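Local coordinates for endo-arabinase (Bacteroides thetaiotaomicron, PDB 5C0P), which probably hydrolyses O-glycosyl bonds in the degradation of L-arabinan, as a member of glycosyl hydrolase family 43, at residues I209-L212 and K216-M219; M263-L268 and P286-I291; G161-Q166 and M219-F224; L32-K35 and Y40-H43; P189-I194 and T200-D205. All coordinates share one frame; numbering follows the deposited sequence.

In the fold
From the N terminus, interaction 4 comes first, closing a hairpin in the first sheet of what is, as in other family 43 enzymes, a five-bladed beta-propeller. Interaction 3 then spans 52 residues and packs strand 162-168 of the third blade against strand 217-224 of the fourth. Interaction 5 lies within that span and closes a small ribbon between the two blades; interaction 1 closes the hairpin that opens the fourth and ends on the same strand as interaction 3, sharing Met-219. Interaction 2 joins the outer strands of the last sheet. It touches interaction 1 through Tyr-210 and Val-264, and interaction 4 through Phe-265 and Val-33, so the last blade meets the fourth and the first.

Interaction 1 (I209-L212 and K216-M219); sequences IYRL and KLIM
Ile-209, Ile-218 and Leu-212 carry most of this contact, the turn end of the antiparallel beta hairpin formed by strands 205-211 and 217-224. The hairpin opens the fourth blade of the propeller expected for family 43. Tyr-210 and Ile-218 form a hydrogen-bonded pair: Tyr-210 N-H is donated to Ile-218 O at 2.8 Å, and Ile-218 N returns the bond to Tyr-210 O at 2.9 Å. Leu-212 N adds a third rung to Lys-216 O (2.8 Å), and this reaches beyond the strand into the turn.

Ile-209 lies on the face that also carries Arg-211, Leu-217 and Met-219. Its two branches split the work. CG2 rests on Leu-217 CB, while CG1 meets the methyl of Met-219, a selenomethionine, at 3.8 Å from CE. The Met-219 chain runs extended to SE and bends only at its last torsion (chi3 -75°), which turns CE toward Ile-209. Nearer the turn, Leu-217 CD2 lies against Arg-211 CB and CG, and Arg-211 NH1 goes on to Tyr-140 OH and Ile-141 O in the third sheet.

Tyr-210 and Ile-218 occupy the other face, where Tyr-210 leans on Val-264 of the last sheet. Leu-212 packs on Ile-293 and Ile-218 on Phe-298. Between them, Ile-218 CD1 meets both methyls of Leu-212, CD2 at 3.8 Å and CD1 at 4.1 Å.

Interaction 2 (M263-L268 and P286-I291); sequences MVFKDL and PVITPI
Val-264 and Ile-291 mark the nearest approach of the two backbones, and even there the CA atoms stand 8.2 Å apart. No hydrogen bond joins the segments, because 263-268 and 286-291 lie on the two outer strands of a three-stranded antiparallel sheet, the last blade of the propeller. Strand 272-278 runs between them and bonds to both: Phe-265 pairs with Met-273 through the backbone on one side, and Thr-289 with Ile-274 and Ile-291 with Leu-272 on the other. The outer strands therefore meet only through side chains that reach across the faces of the middle strand.

Two such contacts form, on opposite faces of the sheet. Phe-265 CG is placed between its own backbone N and carbonyl carbon (chi1 65°), and from there the ring extends toward Ile-288. Ile-288 CG2 comes to the Phe-265 ring at its edge, near its plane, 3.9 Å from CZ and 4.2 Å from CE2, and the two side chains cross at about a right angle. The second contact is looser: Val-264 CG1 faces Ile-291 CG2 at 4.3 Å.

Both strand 260-266 residues have further neighbours. Phe-265 packs on Ile-31 and Val-33 of the first sheet, Val-264 on Phe-208 of the fourth.

The contact is made of carbon alone, with small buried area and no directional bond. The spacing of the outer strands is therefore probably set by the middle strand's hydrogen bonds, while the methyl and ring contacts add apolar packing on either face.

Interaction 3 (G161-Q166 and M219-F224); sequences GEIYAQ and MLWSSF
Ile-163 is turned with CG1 beside its backbone N (chi1 -72°) and extended beyond, so that CD1 stretches out to Trp-221. Trp-221 answers with CG held between its backbone N and carbonyl carbon (chi1 63°), which swings the indole over toward CD1. The methyl approaches obliquely, along the CB-CG-CD2-CE3 side of the indole: 3.9 Å separate Ile-163 CD1 from Trp-221 CB, and 4.0 Å separate it from CE3, with CG and CD2 scarcely farther.

The other branch of Ile-163 serves Met-219. Ile-163 CG2 lies 4.1 Å from Met-219 SE, the two side chains running past each other in opposite senses. Backbones stay well apart, with 9.2 Å between the CA atoms of Ile-163 and Trp-221, so no strand pairing is involved. At the polar end of the indole, Trp-221 NE1 is hydrogen-bonded to Gln-249 OE1.

This is buried packing between two propeller blades. Pro-207 of strand 205-211 touches both Ile-163 and Met-219. From the third sheet, strand 178-184 pairs with Ile-163 through the backbone, and its Leu-182 and Phe-183 press on Met-219 and Trp-221, respectively.

Interaction 4 (L32-K35 and Y40-H43); sequences LVDK and YYLH
Leu-32 O receives the backbone N-H of Tyr-41 at 2.9 Å, in the carbonyl plane, and also lies 3.3 Å from Tyr-40 CA in a CA-H...O contact. Leu-32 N sends a matching bond back to Tyr-41 O, again 2.9 Å and in the carbonyl plane. The two rungs fix Leu-32 opposite Tyr-41 as an antiparallel hydrogen-bonded pair, and Val-33 opposite Tyr-40 as the non-hydrogen-bonded pair that follows.

The tyrosines go to different faces. Tyr-40 lies beside Val-33, both pointing the same way, and Val-33 CG2 meets the Tyr-40 ring at its edge, 3.9 Å from CD1. Beyond, Tyr-40 OH bonds to Leu-268 N, tying this hairpin to the last sheet. On the other face Tyr-41 has CG beside its backbone N (chi1 -61°), a turn that lays CE1 near Asp-34 CB at 3.7 Å. Leu-32 CD2 lies 4.1 Å from Tyr-41 CD1.

Thr-37 in the turn ties the polar ends together: its OG1 bonds both to Tyr-41 OH and to Asp-34 OD2, while Asp-34 OD1 goes to Tyr-92 OH. Each carboxylate oxygen thus has a hydroxyl partner of its own, which should limit rotation of the group.

Strand 30-34 is an edge strand of the first sheet, and Leu-32 packs on Val-85, next in sequence to the magnesium ligand Asp-84. The arrangement is that of an antiparallel beta hairpin in a propeller blade.

Interaction 5 (P189-I194 and T200-D205); sequences PWVGSI and TGNVTD
Asn-202 follows Gly-201 of a small antiparallel beta hairpin, 194-196 with 199-201, and reaches to Val-191 and Ser-193 of the chain leading into the other strand. Asn-202 CB sits 3.9 Å from Val-191 CG1, and CG keeps against the same methyl. With CG beside the backbone N (chi1 -54°), Asn-202 OD1 is carried to Ser-193, whose OG donates a 2.7 Å hydrogen bond to it. The hydroxyl approaches to the side of the C=O direction (127°), tilted 35° from the carbonyl plane. ND2, at the remaining tip, is bonded to Asp-160 OD1, so both ends of the amide are occupied and its flip is fixed.

The hairpin itself is held at Ile-194 and Gly-201, a hydrogen-bonded pair. Ile-194 N bonds to Gly-201 O at 2.9 Å, and Gly-201 N bonds to Ile-194 O at 3.0 Å. Next to this pair Ile-194 CD1 packs tightly on Val-203 CG2 (3.6 Å), crossing it at a slant, and both side chains also lie against Trp-155 of helix 155-158.

The ribbon leans on the fourth blade: Val-191 touches Trp-221 and Ser-223, and Val-203 O bonds to Ser-223 OG. Where the two segments diverge past Asn-202, one water spans the gap, donating to Gly-192 O at 2.8 Å and accepting from Val-203 N at 3.0 Å.

Interaction 1 (I209-L212 and K216-M219)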
# COMPACT_ATOMS: atom_id res chain seq x y z
N ILE A 209 -7.88 2.56 1.09
CA ILE A 209 -9.30 2.85 1.08
C ILE A 209 -9.86 2.89 -0.34
O ILE A 209 -9.24 3.47 -1.24
CB ILE A 209 -9.62 4.19 1.81
CG1 ILE A 209 -9.35 4.06 3.31
CG2 ILE A 209 -11.06 4.61 1.57
CD1 ILE A 209 -9.44 5.39 4.09
N TYR A 210 -11.02 2.28 -0.52
CA TYR A 210 -11.80 2.40 -1.75
C TYR A 210 -13.16 3.00 -1.41
O TYR A 210 -13.86 2.51 -0.52
CB TYR A 210 -11.98 1.03 -2.40
CG TYR A 210 -12.73 1.07 -3.71
CD1 TYR A 210 -12.09 1.47 -4.88
CD2 TYR A 210 -14.06 0.70 -3.78
CE1 TYR A 210 -12.76 1.51 -6.09
CE2 TYR A 210 -14.74 0.74 -4.99
CZ TYR A 210 -14.09 1.14 -6.13
OH TYR A 210 -14.78 1.18 -7.33
N ARG A 211 -13.55 4.05 -2.13
CA ARG A 211 -14.81 4.73 -1.87
C ARG A 211 -15.89 4.19 -2.80
O ARG A 211 -15.71 4.15 -4.02
CB ARG A 211 -14.68 6.24 -2.07
CG ARG A 211 -15.96 7.01 -1.78
CD ARG A 211 -15.78 8.51 -1.95
NE ARG A 211 -15.54 8.91 -3.34
CZ ARG A 211 -14.36 9.29 -3.81
NH1 ARG A 211 -13.29 9.31 -3.02
NH2 ARG A 211 -14.24 9.64 -5.09
N LEU A 212 -17.02 3.78 -2.22
CA LEU A 212 -18.15 3.29 -3.00
C LEU A 212 -18.95 4.45 -3.57
O LEU A 212 -18.82 5.60 -3.12
CB LEU A 212 -19.05 2.44 -2.11
CG LEU A 212 -18.34 1.29 -1.43
CD1 LEU A 212 -19.32 0.49 -0.57
CD2 LEU A 212 -17.69 0.38 -2.46
N LYS A 216 -19.82 5.53 1.01
CA LYS A 216 -19.27 4.67 2.05
C LYS A 216 -17.86 4.22 1.68
O LYS A 216 -17.51 4.14 0.50
CB LYS A 216 -20.19 3.48 2.34
CG LYS A 216 -21.55 3.95 2.81
CD LYS A 216 -22.46 2.79 3.18
CE LYS A 216 -23.81 3.32 3.65
NZ LYS A 216 -24.73 2.23 4.06
N LEU A 217 -17.04 3.96 2.70
CA LEU A 217 -15.65 3.59 2.48
C LEU A 217 -15.38 2.17 2.92
O LEU A 217 -15.87 1.73 3.96
CB LEU A 217 -14.72 4.52 3.25
CG LEU A 217 -14.95 6.02 3.12
CD1 LEU A 217 -13.96 6.77 4.00
CD2 LEU A 217 -14.81 6.43 1.67
N ILE A 218 -14.62 1.46 2.10
CA ILE A 218 -14.05 0.19 2.51
C ILE A 218 -12.55 0.35 2.66
O ILE A 218 -11.88 0.91 1.78
CB ILE A 218 -14.34 -0.92 1.48
CG1 ILE A 218 -15.84 -1.03 1.22
CG2 ILE A 218 -13.77 -2.26 1.95
CD1 ILE A 218 -16.19 -2.01 0.10
N MSE A 219 -12.00 -0.15 3.76
CA MSE A 219 -10.55 -0.23 3.89
C MSE A 219 -10.12 -1.67 3.83
O MSE A 219 -10.68 -2.54 4.49
CB MSE A 219 -10.01 0.40 5.18
CG MSE A 219 -8.47 0.39 5.20
SE MSE A 219 -7.80 0.93 6.89
CE MSE A 219 -8.18 2.82 6.67

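Interaction 2 (M263-L268 and P286-I291)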
# COMPACT_ATOMS: atom_id res chain seq x y z
N MSE A 263 -4.40 -3.96 -2.92
CA MSE A 263 -5.06 -2.72 -3.31
C MSE A 263 -6.06 -3.07 -4.41
O MSE A 263 -6.03 -4.17 -4.99
CB MSE A 263 -4.04 -1.65 -3.76
CG MSE A 263 -3.04 -2.13 -4.81
SE MSE A 263 -3.71 -2.10 -6.64
CE MSE A 263 -3.86 -0.17 -6.84
N VAL A 264 -7.00 -2.17 -4.68
CA VAL A 264 -7.96 -2.37 -5.75
C VAL A 264 -7.87 -1.23 -6.76
O VAL A 264 -7.47 -0.10 -6.43
CB VAL A 264 -9.41 -2.51 -5.23
CG1 VAL A 264 -9.55 -3.75 -4.34
CG2 VAL A 264 -9.82 -1.27 -4.46
N PHE A 265 -8.22 -1.55 -8.00
CA PHE A 265 -8.18 -0.58 -9.08
C PHE A 265 -9.15 -0.99 -10.16
O PHE A 265 -9.55 -2.15 -10.25
CB PHE A 265 -6.77 -0.50 -9.67
CG PHE A 265 -6.30 -1.78 -10.34
CD1 PHE A 265 -6.45 -1.97 -11.71
CD2 PHE A 265 -5.69 -2.78 -9.60
CE1 PHE A 265 -6.02 -3.14 -12.34
CE2 PHE A 265 -5.26 -3.96 -10.21
CZ PHE A 265 -5.41 -4.14 -11.57
N LYS A 266 -9.52 -0.03 -11.01
CA LYS A 266 -10.28 -0.38 -12.20
C LYS A 266 -9.35 -0.50 -13.37
O LYS A 266 -8.50 0.38 -13.60
CB LYS A 266 -11.37 0.65 -12.47
CG LYS A 266 -12.50 0.57 -11.46
CD LYS A 266 -13.59 1.57 -11.75
CE LYS A 266 -14.81 1.28 -10.90
NZ LYS A 266 -15.87 2.31 -11.08
N ASP A 267 -9.48 -1.59 -14.11
CA ASP A 267 -8.67 -1.78 -15.32
C ASP A 267 -9.14 -0.83 -16.43
O ASP A 267 -10.06 -0.03 -16.22
CB ASP A 267 -8.59 -3.25 -15.76
CG ASP A 267 -9.89 -3.79 -16.36
OD1 ASP A 267 -10.83 -3.03 -16.64
OD2 ASP A 267 -9.94 -5.02 -16.57
N LEU A 268 -8.50 -0.91 -17.59
CA LEU A 268 -8.78 0.02 -18.68
C LEU A 268 -10.21 -0.10 -19.23
O LEU A 268 -10.70 0.81 -19.90
CB LEU A 268 -7.76 -0.14 -19.81
CG LEU A 268 -6.34 0.27 -19.43
CD1 LEU A 268 -5.39 -0.12 -20.55
CD2 LEU A 268 -6.26 1.77 -19.18
N PRO A 286 2.41 -12.01 -7.66
CA PRO A 286 1.19 -11.20 -7.71
C PRO A 286 -0.03 -12.00 -8.12
O PRO A 286 0.03 -12.82 -9.04
CB PRO A 286 1.50 -10.14 -8.78
CG PRO A 286 2.62 -10.73 -9.60
CD PRO A 286 3.41 -11.59 -8.66
N VAL A 287 -1.12 -11.75 -7.42
CA VAL A 287 -2.41 -12.30 -7.76
C VAL A 287 -3.26 -11.09 -8.13
O VAL A 287 -3.46 -10.18 -7.32
CB VAL A 287 -3.02 -13.03 -6.55
CG1 VAL A 287 -4.42 -13.54 -6.88
CG2 VAL A 287 -2.12 -14.18 -6.11
N ILE A 288 -3.70 -11.05 -9.39
CA ILE A 288 -4.45 -9.90 -9.89
C ILE A 288 -5.71 -10.48 -10.52
O ILE A 288 -5.66 -11.15 -11.54
CB ILE A 288 -3.65 -9.11 -10.94
CG1 ILE A 288 -2.27 -8.70 -10.38
CG2 ILE A 288 -4.44 -7.89 -11.40
CD1 ILE A 288 -1.28 -8.22 -11.46
N THR A 289 -6.85 -10.21 -9.89
CA THR A 289 -8.08 -10.90 -10.26
C THR A 289 -9.29 -9.99 -10.04
O THR A 289 -9.24 -9.06 -9.22
CB THR A 289 -8.17 -12.22 -9.45
OG1 THR A 289 -9.22 -13.05 -9.95
CG2 THR A 289 -8.38 -11.92 -7.98
N PRO A 290 -10.39 -10.24 -10.77
CA PRO A 290 -11.57 -9.40 -10.57
C PRO A 290 -12.10 -9.51 -9.15
O PRO A 290 -12.00 -10.57 -8.51
CB PRO A 290 -12.59 -9.97 -11.54
CG PRO A 290 -11.77 -10.60 -12.63
CD PRO A 290 -10.55 -11.15 -11.92
N ILE A 291 -12.66 -8.41 -8.66
CA ILE A 291 -13.27 -8.41 -7.34
C ILE A 291 -14.61 -7.69 -7.43
O ILE A 291 -14.80 -6.81 -8.27
CB ILE A 291 -12.34 -7.76 -6.30
CG1 ILE A 291 -12.87 -7.98 -4.88
CG2 ILE A 291 -12.18 -6.28 -6.57
CD1 ILE A 291 -11.88 -7.55 -3.81

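Interaction 3 (G161-Q166 and M219-F224)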
# COMPACT_ATOMS: atom_id res chain seq x y z
N GLY A 161 -0.79 -3.50 16.70
CA GLY A 161 -0.47 -2.66 15.55
C GLY A 161 -1.55 -1.63 15.32
O GLY A 161 -2.72 -1.90 15.60
N GLU A 162 -1.17 -0.46 14.82
CA GLU A 162 -2.08 0.66 14.68
C GLU A 162 -2.14 1.15 13.24
O GLU A 162 -1.15 1.08 12.51
CB GLU A 162 -1.63 1.80 15.60
CG GLU A 162 -1.73 1.44 17.10
CD GLU A 162 -1.10 2.46 18.03
OE1 GLU A 162 -0.51 3.46 17.55
OE2 GLU A 162 -1.20 2.26 19.27
N ILE A 163 -3.30 1.63 12.83
CA ILE A 163 -3.45 2.28 11.53
C ILE A 163 -3.98 3.71 11.75
O ILE A 163 -4.91 3.92 12.54
CB ILE A 163 -4.37 1.47 10.59
CG1 ILE A 163 -3.63 0.22 10.13
CG2 ILE A 163 -4.80 2.31 9.39
CD1 ILE A 163 -4.46 -0.76 9.30
N TYR A 164 -3.34 4.66 11.06
CA TYR A 164 -3.64 6.10 11.20
C TYR A 164 -4.06 6.73 9.88
O TYR A 164 -3.64 6.28 8.82
CB TYR A 164 -2.41 6.87 11.69
CG TYR A 164 -2.09 6.62 13.13
CD1 TYR A 164 -1.33 5.53 13.51
CD2 TYR A 164 -2.53 7.49 14.12
CE1 TYR A 164 -1.04 5.29 14.84
CE2 TYR A 164 -2.25 7.25 15.46
CZ TYR A 164 -1.50 6.16 15.81
OH TYR A 164 -1.22 5.92 17.14
N ALA A 165 -4.85 7.79 9.97
CA ALA A 165 -5.10 8.67 8.83
C ALA A 165 -4.69 10.10 9.16
O ALA A 165 -4.74 10.52 10.32
CB ALA A 165 -6.57 8.63 8.43
N GLN A 166 -4.31 10.86 8.14
CA GLN A 166 -3.91 12.24 8.34
C GLN A 166 -4.06 12.98 7.02
O GLN A 166 -3.65 12.46 5.99
CB GLN A 166 -2.45 12.29 8.79
CG GLN A 166 -2.00 13.63 9.35
CD GLN A 166 -0.61 13.56 9.93
OE1 GLN A 166 0.12 12.58 9.74
NE2 GLN A 166 -0.22 14.62 10.63
N MSE A 219 -12.00 -0.15 3.76
CA MSE A 219 -10.55 -0.23 3.89
C MSE A 219 -10.12 -1.67 3.83
O MSE A 219 -10.68 -2.54 4.49
CB MSE A 219 -10.01 0.40 5.18
CG MSE A 219 -8.47 0.39 5.20
SE MSE A 219 -7.80 0.93 6.89
CE MSE A 219 -8.18 2.82 6.67
N LEU A 220 -9.13 -1.93 2.98
CA LEU A 220 -8.42 -3.20 3.02
C LEU A 220 -7.15 -3.02 3.82
O LEU A 220 -6.54 -1.94 3.83
CB LEU A 220 -8.08 -3.66 1.60
CG LEU A 220 -9.28 -3.88 0.68
CD1 LEU A 220 -8.78 -4.31 -0.70
CD2 LEU A 220 -10.23 -4.92 1.25
N TRP A 221 -6.74 -4.08 4.51
CA TRP A 221 -5.48 -4.08 5.24
C TRP A 221 -5.10 -5.52 5.53
O TRP A 221 -5.92 -6.42 5.35
CB TRP A 221 -5.59 -3.25 6.53
CG TRP A 221 -6.58 -3.76 7.53
CD1 TRP A 221 -7.94 -3.70 7.46
CD2 TRP A 221 -6.27 -4.38 8.78
NE1 TRP A 221 -8.51 -4.26 8.59
CE2 TRP A 221 -7.50 -4.69 9.41
CE3 TRP A 221 -5.08 -4.72 9.42
CZ2 TRP A 221 -7.55 -5.32 10.66
CZ3 TRP A 221 -5.13 -5.34 10.66
CH2 TRP A 221 -6.36 -5.63 11.27
N SER A 222 -3.87 -5.74 5.97
CA SER A 222 -3.40 -7.10 6.20
C SER A 222 -2.86 -7.36 7.60
O SER A 222 -2.30 -6.47 8.25
CB SER A 222 -2.34 -7.49 5.18
OG SER A 222 -2.94 -7.75 3.92
N SER A 223 -3.04 -8.60 8.03
CA SER A 223 -2.50 -9.11 9.29
C SER A 223 -2.46 -10.62 9.20
O SER A 223 -2.66 -11.19 8.13
CB SER A 223 -3.36 -8.65 10.47
OG SER A 223 -2.66 -8.79 11.69
N PHE A 224 -2.20 -11.28 10.32
CA PHE A 224 -2.18 -12.75 10.35
C PHE A 224 -3.43 -13.28 11.03
O PHE A 224 -3.93 -12.69 11.98
CB PHE A 224 -0.90 -13.24 11.05
CG PHE A 224 0.34 -12.93 10.27
CD1 PHE A 224 0.98 -11.71 10.41
CD2 PHE A 224 0.82 -13.85 9.34
CE1 PHE A 224 2.11 -11.42 9.66
CE2 PHE A 224 1.95 -13.57 8.59
CZ PHE A 224 2.60 -12.35 8.75

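Interaction 4 (L32-K35 and Y40-H43)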
# COMPACT_ATOMS: atom_id res chain seq x y z
N LEU A 32 -0.32 0.59 -10.92
CA LEU A 32 -0.67 1.92 -11.40
C LEU A 32 -1.33 1.79 -12.77
O LEU A 32 -0.72 1.29 -13.71
CB LEU A 32 0.59 2.78 -11.52
CG LEU A 32 0.42 4.12 -12.25
CD1 LEU A 32 -0.51 5.08 -11.49
CD2 LEU A 32 1.78 4.76 -12.47
N VAL A 33 -2.59 2.21 -12.87
CA VAL A 33 -3.29 2.28 -14.15
C VAL A 33 -3.12 3.69 -14.69
O VAL A 33 -3.70 4.64 -14.16
CB VAL A 33 -4.79 1.97 -14.00
CG1 VAL A 33 -5.48 1.94 -15.37
CG2 VAL A 33 -4.99 0.66 -13.29
N ASP A 34 -2.30 3.84 -15.73
CA ASP A 34 -2.01 5.17 -16.24
C ASP A 34 -2.74 5.41 -17.55
O ASP A 34 -2.35 4.87 -18.59
CB ASP A 34 -0.52 5.36 -16.46
CG ASP A 34 -0.18 6.76 -16.86
OD1 ASP A 34 -0.64 7.70 -16.16
OD2 ASP A 34 0.51 6.94 -17.89
N LYS A 35 -3.80 6.22 -17.52
CA LYS A 35 -4.53 6.51 -18.74
C LYS A 35 -3.67 7.28 -19.74
O LYS A 35 -3.77 7.07 -20.95
CB LYS A 35 -5.81 7.29 -18.43
CG LYS A 35 -6.76 6.56 -17.51
CD LYS A 35 -7.47 5.43 -18.24
N TYR A 40 -0.20 -0.16 -17.79
CA TYR A 40 -0.16 -0.52 -16.38
C TYR A 40 1.31 -0.57 -15.95
O TYR A 40 2.17 -1.03 -16.70
CB TYR A 40 -0.75 -1.90 -16.16
CG TYR A 40 -2.19 -2.07 -16.60
CD1 TYR A 40 -3.23 -1.72 -15.76
CD2 TYR A 40 -2.50 -2.62 -17.84
CE1 TYR A 40 -4.55 -1.90 -16.14
CE2 TYR A 40 -3.82 -2.80 -18.23
CZ TYR A 40 -4.83 -2.43 -17.37
OH TYR A 40 -6.14 -2.61 -17.74
N TYR A 41 1.58 -0.09 -14.74
CA TYR A 41 2.95 -0.10 -14.21
C TYR A 41 2.99 -0.78 -12.86
O TYR A 41 2.16 -0.51 -12.00
CB TYR A 41 3.50 1.33 -14.09
CG TYR A 41 3.58 2.06 -15.40
CD1 TYR A 41 2.44 2.64 -15.96
CD2 TYR A 41 4.77 2.16 -16.10
CE1 TYR A 41 2.50 3.29 -17.18
CE2 TYR A 41 4.85 2.80 -17.31
CZ TYR A 41 3.71 3.37 -17.85
OH TYR A 41 3.80 4.02 -19.06
N LEU A 42 3.99 -1.63 -12.68
CA LEU A 42 4.22 -2.32 -11.42
C LEU A 42 5.63 -1.99 -10.94
O LEU A 42 6.62 -2.52 -11.46
CB LEU A 42 4.03 -3.82 -11.60
CG LEU A 42 4.27 -4.79 -10.43
CD1 LEU A 42 3.59 -4.30 -9.17
CD2 LEU A 42 3.75 -6.18 -10.80
N HIS A 43 5.70 -1.08 -9.97
CA HIS A 43 6.95 -0.72 -9.31
C HIS A 43 7.12 -1.64 -8.11
O HIS A 43 6.17 -1.87 -7.37
CB HIS A 43 6.88 0.73 -8.83
CG HIS A 43 6.77 1.73 -9.94
ND1 HIS A 43 7.84 2.49 -10.35
CD2 HIS A 43 5.72 2.12 -10.69
CE1 HIS A 43 7.46 3.29 -11.32
NE2 HIS A 43 6.17 3.09 -11.55

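Interaction 5 (P189-I194 and T200-D205)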
# COMPACT_ATOMS: atom_id res chain seq x y z
N PRO A 189 -11.88 -9.52 14.50
CA PRO A 189 -11.99 -10.80 15.20
C PRO A 189 -11.14 -11.91 14.57
O PRO A 189 -10.85 -12.89 15.24
CB PRO A 189 -13.47 -11.16 15.05
CG PRO A 189 -14.15 -9.93 14.60
CD PRO A 189 -13.16 -9.06 13.93
N TRP A 190 -10.77 -11.75 13.31
CA TRP A 190 -10.03 -12.82 12.63
C TRP A 190 -8.54 -12.78 12.95
O TRP A 190 -7.82 -13.74 12.69
CB TRP A 190 -10.23 -12.75 11.11
CG TRP A 190 -9.88 -11.42 10.51
CD1 TRP A 190 -10.73 -10.37 10.26
CD2 TRP A 190 -8.57 -10.99 10.06
NE1 TRP A 190 -10.04 -9.32 9.69
CE2 TRP A 190 -8.72 -9.67 9.56
CE3 TRP A 190 -7.31 -11.59 10.03
CZ2 TRP A 190 -7.64 -8.95 9.03
CZ3 TRP A 190 -6.24 -10.86 9.49
CH2 TRP A 190 -6.42 -9.56 9.01
N VAL A 191 -8.10 -11.67 13.54
CA VAL A 191 -6.67 -11.45 13.77
C VAL A 191 -6.12 -12.30 14.92
O VAL A 191 -6.72 -12.40 15.98
CB VAL A 191 -6.38 -9.96 14.04
CG1 VAL A 191 -4.96 -9.76 14.57
CG2 VAL A 191 -6.59 -9.15 12.77
N GLY A 192 -4.95 -12.89 14.69
CA GLY A 192 -4.23 -13.58 15.75
C GLY A 192 -2.86 -12.98 15.93
O GLY A 192 -2.27 -12.46 14.99
N SER A 193 -2.34 -13.05 17.15
CA SER A 193 -1.01 -12.50 17.42
C SER A 193 0.10 -13.38 16.87
O SER A 193 -0.05 -14.61 16.76
CB SER A 193 -0.81 -12.31 18.92
OG SER A 193 -1.81 -11.47 19.47
N ILE A 194 1.22 -12.75 16.53
CA ILE A 194 2.41 -13.48 16.16
C ILE A 194 3.55 -13.09 17.08
O ILE A 194 3.46 -12.08 17.80
CB ILE A 194 2.81 -13.22 14.70
CG1 ILE A 194 3.19 -11.75 14.50
CG2 ILE A 194 1.69 -13.64 13.76
CD1 ILE A 194 3.93 -11.49 13.19
N THR A 200 5.20 -10.39 21.24
CA THR A 200 3.99 -11.03 20.74
C THR A 200 2.91 -9.97 20.59
O THR A 200 2.52 -9.32 21.57
CB THR A 200 3.50 -12.15 21.67
OG1 THR A 200 4.50 -13.17 21.76
CG2 THR A 200 2.22 -12.76 21.13
N GLY A 201 2.42 -9.79 19.37
CA GLY A 201 1.46 -8.74 19.11
C GLY A 201 0.78 -8.93 17.77
O GLY A 201 0.92 -9.98 17.15
N ASN A 202 0.07 -7.90 17.33
CA ASN A 202 -0.77 -7.98 16.14
C ASN A 202 -0.31 -7.02 15.06
O ASN A 202 -0.19 -5.81 15.29
CB ASN A 202 -2.22 -7.67 16.50
CG ASN A 202 -2.74 -8.54 17.62
OD1 ASN A 202 -2.65 -9.77 17.54
ND2 ASN A 202 -3.25 -7.92 18.68
N VAL A 203 -0.05 -7.56 13.87
CA VAL A 203 0.47 -6.79 12.75
C VAL A 203 -0.61 -5.91 12.12
O VAL A 203 -1.76 -6.33 11.98
CB VAL A 203 1.00 -7.76 11.68
CG1 VAL A 203 1.32 -7.04 10.35
CG2 VAL A 203 2.20 -8.53 12.20
N THR A 204 -0.23 -4.68 11.75
CA THR A 204 -0.99 -3.89 10.78
C THR A 204 -0.12 -3.63 9.56
O THR A 204 0.99 -3.09 9.68
CB THR A 204 -1.48 -2.54 11.31
OG1 THR A 204 -0.40 -1.85 11.94
CG2 THR A 204 -2.61 -2.72 12.32
N ASP A 205 -0.62 -4.03 8.39
CA ASP A 205 0.03 -3.79 7.10
C ASP A 205 -0.96 -3.18 6.12
O ASP A 205 -2.16 -3.43 6.18
CB ASP A 205 0.51 -5.12 6.47
CG ASP A 205 1.85 -5.62 7.00
OD1 ASP A 205 2.57 -4.90 7.72
OD2 ASP A 205 2.21 -6.77 6.65
O HOH W 1 -1.20 -10.30 13.59